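Local coordinates for cell division control protein 45 cdc45 putative (Entamoeba histolytica, PDB 6CC2) that probably serves in the initiation and elongation of DNA replication as a Cdc45-family protein, perhaps regulated by a conformational switch, at residues 200-205 against 352-357; 236-241 against 250-255; 344-349 against 388-393; 359-364 against 382-387. All blocks are in the same frame, centred on the assembly; numbering follows the deposited sequence.

Contact 1. Residues 200-205 against 352-357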
loop_
_atom_site.group_PDB
_atom_site.type_symbol
_atom_site.label_atom_id
_atom_site.label_comp_id
_atom_site.label_asym_id
_atom_site.label_seq_id
_atom_site.Cartn_x
_atom_site.Cartn_y
_atom_site.Cartn_z
HETATM N N MSE A 200 10.722 5.582 -16.193
HETATM C CA MSE A 200 9.355 5.161 -15.898
HETATM C C MSE A 200 9.285 3.685 -15.476
HETATM O O MSE A 200 8.368 3.278 -14.759
HETATM C CB MSE A 200 8.468 5.392 -17.104
HETATM C CG MSE A 200 8.242 6.844 -17.429
HETATM SE SE MSE A 200 7.237 7.044 -19.060
HETATM C CE MSE A 200 7.016 8.957 -18.974
ATOM N N TYR A 201 10.254 2.875 -15.884
ATOM C CA TYR A 201 10.246 1.471 -15.470
ATOM C C TYR A 201 10.602 1.306 -13.992
ATOM O O TYR A 201 10.069 0.417 -13.309
ATOM C CB TYR A 201 11.194 0.658 -16.353
ATOM C CG TYR A 201 10.603 0.403 -17.732
ATOM C CD1 TYR A 201 9.816 -0.720 -17.961
ATOM C CD2 TYR A 201 10.796 1.298 -18.782
ATOM C CE1 TYR A 201 9.255 -0.954 -19.208
ATOM C CE2 TYR A 201 10.247 1.062 -20.032
ATOM C CZ TYR A 201 9.478 -0.070 -20.235
ATOM O OH TYR A 201 8.918 -0.294 -21.474
ATOM N N TRP A 202 11.529 2.122 -13.481
ATOM C CA TRP A 202 11.790 2.156 -12.042
ATOM C C TRP A 202 10.528 2.504 -11.269
ATOM O O TRP A 202 10.161 1.827 -10.302
ATOM C CB TRP A 202 12.894 3.177 -11.769
ATOM C CG TRP A 202 13.170 3.517 -10.337
ATOM C CD1 TRP A 202 13.125 4.766 -9.775
ATOM C CD2 TRP A 202 13.572 2.623 -9.298
ATOM N NE1 TRP A 202 13.513 4.714 -8.467
ATOM C CE2 TRP A 202 13.773 3.402 -8.135
ATOM C CE3 TRP A 202 13.826 1.245 -9.239
ATOM C CZ2 TRP A 202 14.188 2.843 -6.923
ATOM C CZ3 TRP A 202 14.217 0.693 -8.034
ATOM C CH2 TRP A 202 14.400 1.489 -6.893
ATOM N N TYR A 203 9.838 3.568 -11.693
ATOM C CA TYR A 203 8.595 3.947 -11.013
ATOM C C TYR A 203 7.568 2.833 -11.137
ATOM O O TYR A 203 6.937 2.444 -10.157
ATOM C CB TYR A 203 8.083 5.260 -11.605
ATOM C CG TYR A 203 9.093 6.399 -11.509
ATOM C CD1 TYR A 203 9.966 6.499 -10.450
ATOM C CD2 TYR A 203 9.159 7.370 -12.501
ATOM C CE1 TYR A 203 10.899 7.527 -10.366
ATOM C CE2 TYR A 203 10.084 8.409 -12.436
ATOM C CZ TYR A 203 10.951 8.477 -11.355
ATOM O OH TYR A 203 11.872 9.480 -11.255
ATOM N N ALA A 204 7.402 2.284 -12.344
ATOM C CA ALA A 204 6.431 1.212 -12.513
ATOM C C ALA A 204 6.787 0.003 -11.660
ATOM O O ALA A 204 5.891 -0.687 -11.130
ATOM C CB ALA A 204 6.340 0.810 -13.992
ATOM N N ALA A 205 8.082 -0.322 -11.550
ATOM C CA ALA A 205 8.485 -1.422 -10.681
ATOM C C ALA A 205 8.079 -1.165 -9.236
ATOM O O ALA A 205 7.564 -2.068 -8.555
ATOM C CB ALA A 205 10.002 -1.649 -10.771
ATOM N N ILE A 352 19.444 -0.497 -3.550
ATOM C CA ILE A 352 18.048 -0.134 -3.365
ATOM C C ILE A 352 17.218 -0.795 -4.462
ATOM O O ILE A 352 17.286 -0.392 -5.638
ATOM C CB ILE A 352 17.860 1.390 -3.377
ATOM C CG1 ILE A 352 18.677 2.051 -2.260
ATOM C CG2 ILE A 352 16.381 1.712 -3.212
ATOM C CD1 ILE A 352 18.568 3.570 -2.207
ATOM N N SER A 353 16.407 -1.774 -4.074
ATOM C CA SER A 353 15.464 -2.403 -4.986
ATOM C C SER A 353 14.129 -1.656 -4.974
ATOM O O SER A 353 13.854 -0.814 -4.107
ATOM C CB SER A 353 15.233 -3.855 -4.603
ATOM O OG SER A 353 14.358 -3.895 -3.497
ATOM N N ALA A 354 13.274 -2.005 -5.936
ATOM C CA ALA A 354 11.937 -1.418 -5.982
ATOM C C ALA A 354 11.094 -1.857 -4.797
ATOM O O ALA A 354 10.167 -1.136 -4.427
ATOM C CB ALA A 354 11.266 -1.765 -7.308
ATOM N N PHE A 355 11.406 -3.010 -4.167
ATOM C CA PHE A 355 10.732 -3.358 -2.926
ATOM C C PHE A 355 11.179 -2.447 -1.796
ATOM O O PHE A 355 10.351 -1.970 -1.008
ATOM C CB PHE A 355 11.001 -4.810 -2.548
ATOM C CG PHE A 355 10.122 -5.800 -3.255
ATOM C CD1 PHE A 355 8.751 -5.756 -3.096
ATOM C CD2 PHE A 355 10.660 -6.772 -4.053
ATOM C CE1 PHE A 355 7.941 -6.686 -3.724
ATOM C CE2 PHE A 355 9.854 -7.708 -4.671
ATOM C CZ PHE A 355 8.500 -7.647 -4.512
ATOM N N ASP A 356 12.494 -2.198 -1.700
ATOM C CA ASP A 356 12.994 -1.292 -0.672
ATOM C C ASP A 356 12.339 0.074 -0.818
ATOM O O ASP A 356 11.906 0.694 0.167
ATOM C CB ASP A 356 14.508 -1.119 -0.763
ATOM C CG ASP A 356 15.280 -2.410 -0.558
ATOM O OD1 ASP A 356 14.855 -3.275 0.230
ATOM O OD2 ASP A 356 16.372 -2.532 -1.221
ATOM N N ALA A 357 12.305 0.578 -2.053
ATOM C CA ALA A 357 11.733 1.890 -2.308
ATOM C C ALA A 357 10.240 1.919 -2.004
ATOM O O ALA A 357 9.735 2.915 -1.456
ATOM C CB ALA A 357 11.993 2.280 -3.757
#
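W202 lays the outer atoms of its indole against the first turn of helix 354-364, where S353 and D356 form a capping box. The ring reaches that turn because CG is anti to the backbone N (chi1 171°), which carries the six-membered ring across from helix 199-213. Three ring carbons do the touching. CZ3 lies 3.5 Å from A354 N and packs on the A354 methyl as well, CZ2 meets A357 CB at 3.9 Å, and CH2 comes to 4.2 Å from I352 CG2. The ring stands obliquely to the atoms it meets. Alanines suit this side of the helix because their single methyls let a broad indole come close to the backbone; A205 and A354 use the same economy, their CB atoms meeting at 3.7 Å. The side chain of S353 points away from W202 and serves the helix start. S353 OG accepts from D356 N at 3.1 Å, while S353 N returns a nearly straight bond to D356 OD2 at 3.0 Å, arriving from above the carboxylate plane. A salt bridge from R263 to OD2 would further stabilise the negative charge, and F342 of strand 338-344 lies against both W202 and A205. I352 O is buried here with no polar partner in the model, and W202 CH2 lies 3.7 Å from it.

Contact 2. Residues 236-241 against 250-255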
loop_
_atom_site.group_PDB
_atom_site.type_symbol
_atom_site.label_atom_id
_atom_site.label_comp_id
_atom_site.label_asym_id
_atom_site.label_seq_id
_atom_site.Cartn_x
_atom_site.Cartn_y
_atom_site.Cartn_z
ATOM N N GLU A 236 18.726 -9.146 -18.308
ATOM C CA GLU A 236 18.843 -10.538 -17.894
ATOM C C GLU A 236 18.646 -10.614 -16.384
ATOM O O GLU A 236 19.031 -9.698 -15.650
ATOM C CB GLU A 236 20.202 -11.121 -18.272
ATOM C CG GLU A 236 20.440 -11.228 -19.771
ATOM C CD GLU A 236 21.810 -11.785 -20.105
ATOM O OE1 GLU A 236 22.657 -11.869 -19.188
ATOM O OE2 GLU A 236 22.040 -12.141 -21.282
ATOM N N THR A 237 18.031 -11.702 -15.922
ATOM C CA THR A 237 17.841 -11.910 -14.489
ATOM C C THR A 237 19.161 -12.408 -13.914
ATOM O O THR A 237 19.628 -13.503 -14.255
ATOM C CB THR A 237 16.707 -12.882 -14.218
ATOM O OG1 THR A 237 15.497 -12.377 -14.788
ATOM C CG2 THR A 237 16.501 -13.051 -12.725
ATOM N N LEU A 238 19.770 -11.602 -13.054
ATOM C CA LEU A 238 21.063 -11.931 -12.486
ATOM C C LEU A 238 20.893 -12.826 -11.261
ATOM O O LEU A 238 19.827 -12.888 -10.632
ATOM C CB LEU A 238 21.807 -10.654 -12.118
ATOM C CG LEU A 238 21.975 -9.684 -13.299
ATOM C CD1 LEU A 238 22.494 -8.330 -12.819
ATOM C CD2 LEU A 238 22.895 -10.271 -14.348
ATOM N N GLU A 239 21.970 -13.536 -10.928
ATOM C CA GLU A 239 21.920 -14.501 -9.840
ATOM C C GLU A 239 21.906 -13.804 -8.485
ATOM O O GLU A 239 22.359 -12.662 -8.325
ATOM C CB GLU A 239 23.125 -15.456 -9.921
ATOM C CG GLU A 239 23.140 -16.333 -11.158
ATOM C CD GLU A 239 24.347 -17.257 -11.199
ATOM O OE1 GLU A 239 25.032 -17.396 -10.160
ATOM O OE2 GLU A 239 24.616 -17.842 -12.269
ATOM N N ILE A 240 21.400 -14.537 -7.484
ATOM C CA ILE A 240 21.223 -13.960 -6.154
ATOM C C ILE A 240 22.555 -13.571 -5.544
ATOM O O ILE A 240 22.614 -12.685 -4.686
ATOM C CB ILE A 240 20.452 -14.929 -5.244
ATOM C CG1 ILE A 240 19.988 -14.207 -3.978
ATOM C CG2 ILE A 240 21.329 -16.133 -4.874
ATOM C CD1 ILE A 240 18.878 -14.943 -3.242
ATOM N N THR A 241 23.646 -14.220 -5.964
ATOM C CA THR A 241 24.973 -13.890 -5.448
ATOM C C THR A 241 25.589 -12.656 -6.106
ATOM O O THR A 241 26.670 -12.227 -5.687
ATOM C CB THR A 241 25.915 -15.079 -5.636
ATOM O OG1 THR A 241 25.870 -15.507 -7.003
ATOM C CG2 THR A 241 25.508 -16.236 -4.744
ATOM N N PRO A 250 21.727 1.122 -16.171
ATOM C CA PRO A 250 21.327 1.919 -15.001
ATOM C C PRO A 250 20.276 1.275 -14.136
ATOM O O PRO A 250 20.034 1.780 -13.028
ATOM C CB PRO A 250 20.770 3.213 -15.620
ATOM C CG PRO A 250 20.430 2.834 -17.019
ATOM C CD PRO A 250 21.505 1.864 -17.423
HETATM N N MSE A 251 19.606 0.234 -14.628
HETATM C CA MSE A 251 18.657 -0.555 -13.853
HETATM C C MSE A 251 18.970 -2.013 -14.166
HETATM O O MSE A 251 19.572 -2.303 -15.207
HETATM C CB MSE A 251 17.208 -0.213 -14.207
HETATM C CG MSE A 251 16.805 1.231 -13.870
HETATM SE SE MSE A 251 15.115 1.810 -14.696
HETATM C CE MSE A 251 15.720 2.014 -16.520
ATOM N N CYS A 252 18.554 -2.929 -13.289
ATOM C CA CYS A 252 18.770 -4.349 -13.534
ATOM C C CYS A 252 17.824 -5.154 -12.657
ATOM O O CYS A 252 17.118 -4.612 -11.813
ATOM C CB CYS A 252 20.226 -4.732 -13.275
ATOM S SG CYS A 252 20.670 -4.677 -11.531
ATOM N N VAL A 253 17.838 -6.473 -12.869
ATOM C CA VAL A 253 17.016 -7.416 -12.120
ATOM C C VAL A 253 17.906 -8.550 -11.650
ATOM O O VAL A 253 18.704 -9.085 -12.430
ATOM C CB VAL A 253 15.871 -7.974 -12.990
ATOM C CG1 VAL A 253 15.144 -9.092 -12.265
ATOM C CG2 VAL A 253 14.912 -6.872 -13.361
ATOM N N LYS A 254 17.747 -8.949 -10.390
ATOM C CA LYS A 254 18.434 -10.134 -9.895
ATOM C C LYS A 254 17.504 -10.897 -8.964
ATOM O O LYS A 254 16.630 -10.305 -8.324
ATOM C CB LYS A 254 19.741 -9.809 -9.164
ATOM C CG LYS A 254 19.594 -8.974 -7.939
ATOM C CD LYS A 254 20.876 -8.995 -7.100
ATOM C CE LYS A 254 20.877 -10.146 -6.119
ATOM N NZ LYS A 254 21.994 -10.052 -5.140
HETATM N N MSE A 255 17.691 -12.212 -8.914
HETATM C CA MSE A 255 17.011 -13.059 -7.916
HETATM C C MSE A 255 17.380 -12.534 -6.543
HETATM O O MSE A 255 18.508 -12.145 -6.305
HETATM C CB MSE A 255 17.413 -14.519 -8.079
HETATM C CG MSE A 255 16.684 -15.469 -7.120
HETATM SE SE MSE A 255 14.730 -15.471 -7.337
HETATM C CE MSE A 255 14.654 -15.609 -9.305
HETATM O O HOH W 1 19.473 -7.199 -15.235
#
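K254 NZ is gripped by two backbone carbonyls, I240 O at 2.7 Å and D242 O, of the residue just after the segment. The ammonium stands above the carbonyl plane of I240, not on a lone pair. Its chain gets there with CG between the backbone N and the carbonyl carbon (chi1 62°) and a second bend at chi3, which bring it to the loop that follows the short strand 237-238. This weakly bonded strand is an edge of a mixed three-stranded sheet, pairing parallel with strand 251-257. L238 is the bridging residue: its N donates to V253 O at 2.8 Å, and its O receives M255 N at 2.8 Å. Where the strands diverge, water 1 takes over, donating to E236 O (2.6 Å) and accepting from V253 N (3.0 Å). Side chains divide between the two faces. Beta-branched T237 and V253 turn to one, where helix 219-233 packs on both, while L238 shares the other with K254, their CB atoms 3.7 Å apart, and with L244 and V247. I240 lies against the M255 backbone, its CA 3.3 Å from M255 O. With only two regular strand bonds between the segments, the edge is also held by the lysine's bonds, a water bridge and side-chain packing.

Contact 3. Residues 344-349 against 388-393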
loop_
_atom_site.group_PDB
_atom_site.type_symbol
_atom_site.label_atom_id
_atom_site.label_comp_id
_atom_site.label_asym_id
_atom_site.label_seq_id
_atom_site.Cartn_x
_atom_site.Cartn_y
_atom_site.Cartn_z
ATOM N N LYS A 344 17.614 0.090 -9.234
ATOM C CA LYS A 344 18.128 1.257 -9.939
ATOM C C LYS A 344 19.395 1.728 -9.231
ATOM O O LYS A 344 19.432 1.791 -7.997
ATOM C CB LYS A 344 17.086 2.380 -9.975
ATOM C CG LYS A 344 17.610 3.668 -10.621
ATOM C CD LYS A 344 16.566 4.763 -10.583
ATOM C CE LYS A 344 17.188 6.113 -10.980
ATOM N NZ LYS A 344 17.752 6.083 -12.334
ATOM N N LYS A 345 20.427 2.049 -10.021
ATOM C CA LYS A 345 21.688 2.535 -9.478
ATOM C C LYS A 345 21.592 4.020 -9.134
ATOM O O LYS A 345 21.124 4.824 -9.942
ATOM C CB LYS A 345 22.810 2.310 -10.483
ATOM C CG LYS A 345 24.205 2.418 -9.892
ATOM C CD LYS A 345 25.254 2.095 -10.939
ATOM C CE LYS A 345 26.642 1.999 -10.341
ATOM N NZ LYS A 345 27.652 1.683 -11.391
ATOM N N PHE A 346 22.015 4.370 -7.927
ATOM C CA PHE A 346 22.078 5.755 -7.454
ATOM C C PHE A 346 23.551 6.039 -7.160
ATOM O O PHE A 346 24.077 5.600 -6.133
ATOM C CB PHE A 346 21.218 5.966 -6.220
ATOM C CG PHE A 346 19.741 5.768 -6.446
ATOM C CD1 PHE A 346 18.974 6.766 -7.023
ATOM C CD2 PHE A 346 19.128 4.598 -6.080
ATOM C CE1 PHE A 346 17.622 6.597 -7.212
ATOM C CE2 PHE A 346 17.765 4.419 -6.265
ATOM C CZ PHE A 346 17.015 5.424 -6.838
ATOM N N GLY A 347 24.213 6.760 -8.059
ATOM C CA GLY A 347 25.645 6.958 -7.919
ATOM C C GLY A 347 26.364 5.622 -7.978
ATOM O O GLY A 347 26.317 4.919 -8.990
HETATM N N MSE A 348 27.026 5.247 -6.884
HETATM C CA MSE A 348 27.746 3.990 -6.815
HETATM C C MSE A 348 26.955 2.925 -6.049
HETATM O O MSE A 348 27.421 1.812 -5.855
HETATM C CB MSE A 348 29.104 4.188 -6.142
HETATM C CG MSE A 348 30.092 5.007 -6.964
HETATM SE SE MSE A 348 30.586 4.123 -8.634
HETATM C CE MSE A 348 31.414 2.517 -7.895
ATOM N N ASP A 349 25.756 3.287 -5.617
ATOM C CA ASP A 349 24.938 2.462 -4.724
ATOM C C ASP A 349 23.897 1.720 -5.556
ATOM O O ASP A 349 23.008 2.339 -6.148
ATOM C CB ASP A 349 24.277 3.347 -3.671
ATOM C CG ASP A 349 23.466 2.569 -2.656
ATOM O OD1 ASP A 349 23.189 1.374 -2.877
ATOM O OD2 ASP A 349 23.090 3.167 -1.622
ATOM N N THR A 388 16.746 11.133 -7.403
ATOM C CA THR A 388 17.818 10.603 -8.232
ATOM C C THR A 388 19.041 10.234 -7.413
ATOM O O THR A 388 20.066 9.889 -7.989
ATOM C CB THR A 388 18.203 11.611 -9.315
ATOM O OG1 THR A 388 18.689 12.796 -8.691
ATOM C CG2 THR A 388 16.989 11.944 -10.187
ATOM N N THR A 389 18.941 10.265 -6.085
ATOM C CA THR A 389 20.038 9.928 -5.195
ATOM C C THR A 389 19.558 8.904 -4.163
ATOM O O THR A 389 18.364 8.728 -3.942
ATOM C CB THR A 389 20.581 11.178 -4.507
ATOM O OG1 THR A 389 19.526 11.825 -3.788
ATOM C CG2 THR A 389 21.139 12.163 -5.544
ATOM N N ALA A 390 20.514 8.249 -3.509
ATOM C CA ALA A 390 20.186 7.211 -2.526
ATOM C C ALA A 390 19.884 7.791 -1.156
ATOM O O ALA A 390 19.015 7.277 -0.439
ATOM C CB ALA A 390 21.339 6.214 -2.412
ATOM N N GLU A 391 20.556 8.866 -0.783
ATOM C CA GLU A 391 20.469 9.365 0.582
ATOM C C GLU A 391 19.051 9.685 1.037
ATOM O O GLU A 391 18.734 9.405 2.206
ATOM C CB GLU A 391 21.360 10.608 0.718
ATOM C CG GLU A 391 22.864 10.327 0.664
ATOM C CD GLU A 391 23.398 10.024 -0.736
ATOM O OE1 GLU A 391 22.715 10.295 -1.747
ATOM O OE2 GLU A 391 24.537 9.516 -0.823
ATOM N N PRO A 392 18.164 10.245 0.209
ATOM C CA PRO A 392 16.810 10.523 0.704
ATOM C C PRO A 392 16.096 9.289 1.227
ATOM O O PRO A 392 15.231 9.399 2.107
ATOM C CB PRO A 392 16.106 11.117 -0.528
ATOM C CG PRO A 392 17.240 11.768 -1.308
ATOM C CD PRO A 392 18.404 10.826 -1.132
ATOM N N TYR A 393 16.387 8.111 0.673
ATOM C CA TYR A 393 15.680 6.910 1.087
ATOM C C TYR A 393 15.992 6.520 2.525
ATOM O O TYR A 393 15.205 5.793 3.136
ATOM C CB TYR A 393 16.016 5.742 0.156
ATOM C CG TYR A 393 15.192 5.779 -1.126
ATOM C CD1 TYR A 393 13.896 5.292 -1.146
ATOM C CD2 TYR A 393 15.716 6.313 -2.296
ATOM C CE1 TYR A 393 13.135 5.328 -2.287
ATOM C CE2 TYR A 393 14.966 6.374 -3.445
ATOM C CZ TYR A 393 13.670 5.875 -3.438
ATOM O OH TYR A 393 12.921 5.926 -4.582
HETATM O O HOH W 2 20.713 7.979 -10.604
HETATM O O HOH W 3 23.295 8.513 -4.399
HETATM O O HOH W 4 24.978 7.121 -3.213
#
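F346 fills the tight part of this contact, its ring wedged against the backbone of 388-390. CD1 meets T388 O at 3.4 Å, with that oxygen at the ring edge near its plane, while T389 O lies over a face. F346 CB packs on A390 CB at 3.8 Å, a small methyl that lets the two loops close up. Farther in, F346 CZ approaches Y393 CE2 at 4.1 Å; the two rings are oblique, their planes at 50°. A type II' turn from F346 to D349 presents the phenylalanine, with G347 at the position whose positive phi suits glycine, and D349 N bonds back to F346 O at 2.9 Å. D349 adds OD2 against the A390 methyl, whereas its OD1 bonds to S351 OG. The other side is wet. Water 2 donates to K345 O and weakly to T388 O, and water 3 accepts from A390 N at 2.9 Å. D349 OD2 and E391 OE2 lie 6.6 Å apart on this side, like charges that solvent would be expected to screen. The direct contact is thus mainly van der Waals packing of one phenyl on backbone and a methyl, with a carbonyl set against the slightly positive hydrogens of the ring edge, while water serves peptide groups that the loops do not bond directly.

Contact 4. Residues 359-364 against 382-387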
loop_
_atom_site.group_PDB
_atom_site.type_symbol
_atom_site.label_atom_id
_atom_site.label_comp_id
_atom_site.label_asym_id
_atom_site.label_seq_id
_atom_site.Cartn_x
_atom_site.Cartn_y
_atom_site.Cartn_z
ATOM N N HIS A 359 8.676 0.075 0.208
ATOM C CA HIS A 359 8.546 0.094 1.670
ATOM C C HIS A 359 8.808 1.502 2.201
ATOM O O HIS A 359 8.078 1.998 3.071
ATOM C CB HIS A 359 9.516 -0.902 2.322
ATOM C CG HIS A 359 9.088 -2.324 2.236
ATOM N ND1 HIS A 359 7.902 -2.783 2.770
ATOM C CD2 HIS A 359 9.724 -3.409 1.729
ATOM C CE1 HIS A 359 7.809 -4.086 2.568
ATOM N NE2 HIS A 359 8.902 -4.495 1.944
ATOM N N ALA A 360 9.849 2.151 1.700
ATOM C CA ALA A 360 10.242 3.456 2.203
ATOM C C ALA A 360 9.167 4.486 1.906
ATOM O O ALA A 360 8.783 5.267 2.778
ATOM C CB ALA A 360 11.565 3.895 1.574
ATOM N N ILE A 361 8.686 4.519 0.654
ATOM C CA ILE A 361 7.659 5.492 0.278
ATOM C C ILE A 361 6.354 5.186 0.996
ATOM O O ILE A 361 5.658 6.105 1.461
ATOM C CB ILE A 361 7.484 5.510 -1.253
ATOM C CG1 ILE A 361 8.810 5.892 -1.924
ATOM C CG2 ILE A 361 6.362 6.478 -1.669
ATOM C CD1 ILE A 361 8.862 5.604 -3.417
ATOM N N GLY A 362 5.996 3.897 1.104
ATOM C CA GLY A 362 4.789 3.533 1.820
ATOM C C GLY A 362 4.820 4.016 3.260
ATOM O O GLY A 362 3.810 4.484 3.795
ATOM N N SER A 363 5.992 3.952 3.885
ATOM C CA SER A 363 6.135 4.463 5.238
ATOM C C SER A 363 6.031 5.979 5.281
ATOM O O SER A 363 5.377 6.537 6.169
ATOM C CB SER A 363 7.471 3.992 5.825
ATOM O OG SER A 363 7.656 4.492 7.146
ATOM N N ILE A 364 6.659 6.669 4.326
ATOM C CA ILE A 364 6.580 8.138 4.322
ATOM C C ILE A 364 5.126 8.606 4.241
ATOM O O ILE A 364 4.733 9.579 4.903
ATOM C CB ILE A 364 7.418 8.715 3.166
ATOM C CG1 ILE A 364 8.899 8.530 3.409
ATOM C CG2 ILE A 364 7.088 10.203 2.946
ATOM C CD1 ILE A 364 9.411 9.133 4.680
ATOM N N PHE A 382 5.849 11.681 -3.289
ATOM C CA PHE A 382 6.228 12.068 -4.655
ATOM C C PHE A 382 7.682 12.512 -4.721
ATOM O O PHE A 382 8.414 12.140 -5.653
ATOM C CB PHE A 382 5.304 13.189 -5.137
ATOM C CG PHE A 382 5.634 13.714 -6.509
ATOM C CD1 PHE A 382 6.503 14.783 -6.661
ATOM C CD2 PHE A 382 5.065 13.151 -7.643
ATOM C CE1 PHE A 382 6.826 15.272 -7.918
ATOM C CE2 PHE A 382 5.378 13.669 -8.919
ATOM C CZ PHE A 382 6.251 14.706 -9.041
ATOM N N LYS A 383 8.105 13.332 -3.763
ATOM C CA LYS A 383 9.478 13.806 -3.719
ATOM C C LYS A 383 10.453 12.648 -3.552
ATOM O O LYS A 383 11.479 12.595 -4.243
ATOM C CB LYS A 383 9.641 14.806 -2.575
ATOM C CG LYS A 383 11.045 15.326 -2.350
ATOM C CD LYS A 383 11.120 16.151 -1.064
ATOM C CE LYS A 383 12.494 16.770 -0.864
ATOM N NZ LYS A 383 12.804 17.786 -1.909
ATOM N N LEU A 384 10.148 11.701 -2.661
ATOM C CA LEU A 384 11.044 10.553 -2.494
ATOM C C LEU A 384 11.056 9.687 -3.752
ATOM O O LEU A 384 12.126 9.284 -4.233
ATOM C CB LEU A 384 10.674 9.740 -1.259
ATOM C CG LEU A 384 11.570 8.529 -1.007
ATOM C CD1 LEU A 384 13.045 8.925 -1.013
ATOM C CD2 LEU A 384 11.209 7.808 0.323
ATOM N N LEU A 385 9.878 9.380 -4.295
ATOM C CA LEU A 385 9.806 8.611 -5.533
ATOM C C LEU A 385 10.675 9.241 -6.610
ATOM O O LEU A 385 11.371 8.537 -7.362
ATOM C CB LEU A 385 8.349 8.523 -6.004
ATOM C CG LEU A 385 8.095 7.766 -7.294
ATOM C CD1 LEU A 385 8.348 6.271 -7.108
ATOM C CD2 LEU A 385 6.652 8.028 -7.726
ATOM N N SER A 386 10.673 10.573 -6.686
ATOM C CA SER A 386 11.382 11.286 -7.725
ATOM C C SER A 386 12.877 11.388 -7.473
ATOM O O SER A 386 13.591 11.926 -8.334
ATOM C CB SER A 386 10.809 12.710 -7.873
ATOM O OG SER A 386 9.429 12.690 -8.225
ATOM N N SER A 387 13.367 10.902 -6.345
ATOM C CA SER A 387 14.772 11.076 -6.020
ATOM C C SER A 387 15.670 10.427 -7.065
ATOM O O SER A 387 15.405 9.313 -7.535
ATOM C CB SER A 387 15.088 10.473 -4.643
ATOM O OG SER A 387 16.461 10.726 -4.352
#
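L384 CD2 is the methyl on which three residues near the end of helix 354-364 converge: I361 CG1 at 3.8 Å, I364 CG1 at 3.9 Å and A360 CB at 4.1 Å. Leucine suits the place because its forked end reaches out from the partner helix, with CG anti to the backbone N (chi1 180°). I361 and L384 pass each other at a slant, whereas I364 lies about at right angles to L384. Beside them I361 CD1 reaches L385 CD1 at 3.8 Å and touches the L385 backbone as well. These are the facing sides of two helices consecutive in the chain, 354-364 and 374-385, joined by a nine-residue connection: a helical hairpin, and between these two segments every contact is aliphatic. Around this first shell stand other helices. Y393 of helix 393-417 covers A360 and L384, V33 of helix 33-48 backs I361, and Y203 and I206 of helix 199-213 lie on L385. S386 grips F382 O twice, from N at 2.9 Å and from OG at 2.8 Å, the two arriving on opposite faces of the carbonyl plane. K40 NZ binds the same hydroxyl, and OG also sits over one face of the F382 ring, offset toward its rim.

Overall arrangement
Contacts 1 and 4 are the buried pair and share helix 354-364, contact 1 at its start and contact 4 at its end; both are apolar across the interface, with an indole in one and branched aliphatic chains in the other. Contact 3 is partly buried and touches both: W202 packs on K344 and F346, while Y393 lies against A357 and its hydroxyl near L384 O. Contact 2, its centre about 25 Å from the chain centre, is a partly buried sheet edge held by backbone bonds as well as packing. It joins the rest through W202 beside M251, and through a probable hydrogen bond from K345 N to P250 O. Moving outward, bridging waters appear in contacts 2 and 3, and direct backbone bonds between the segments in contact 2 alone.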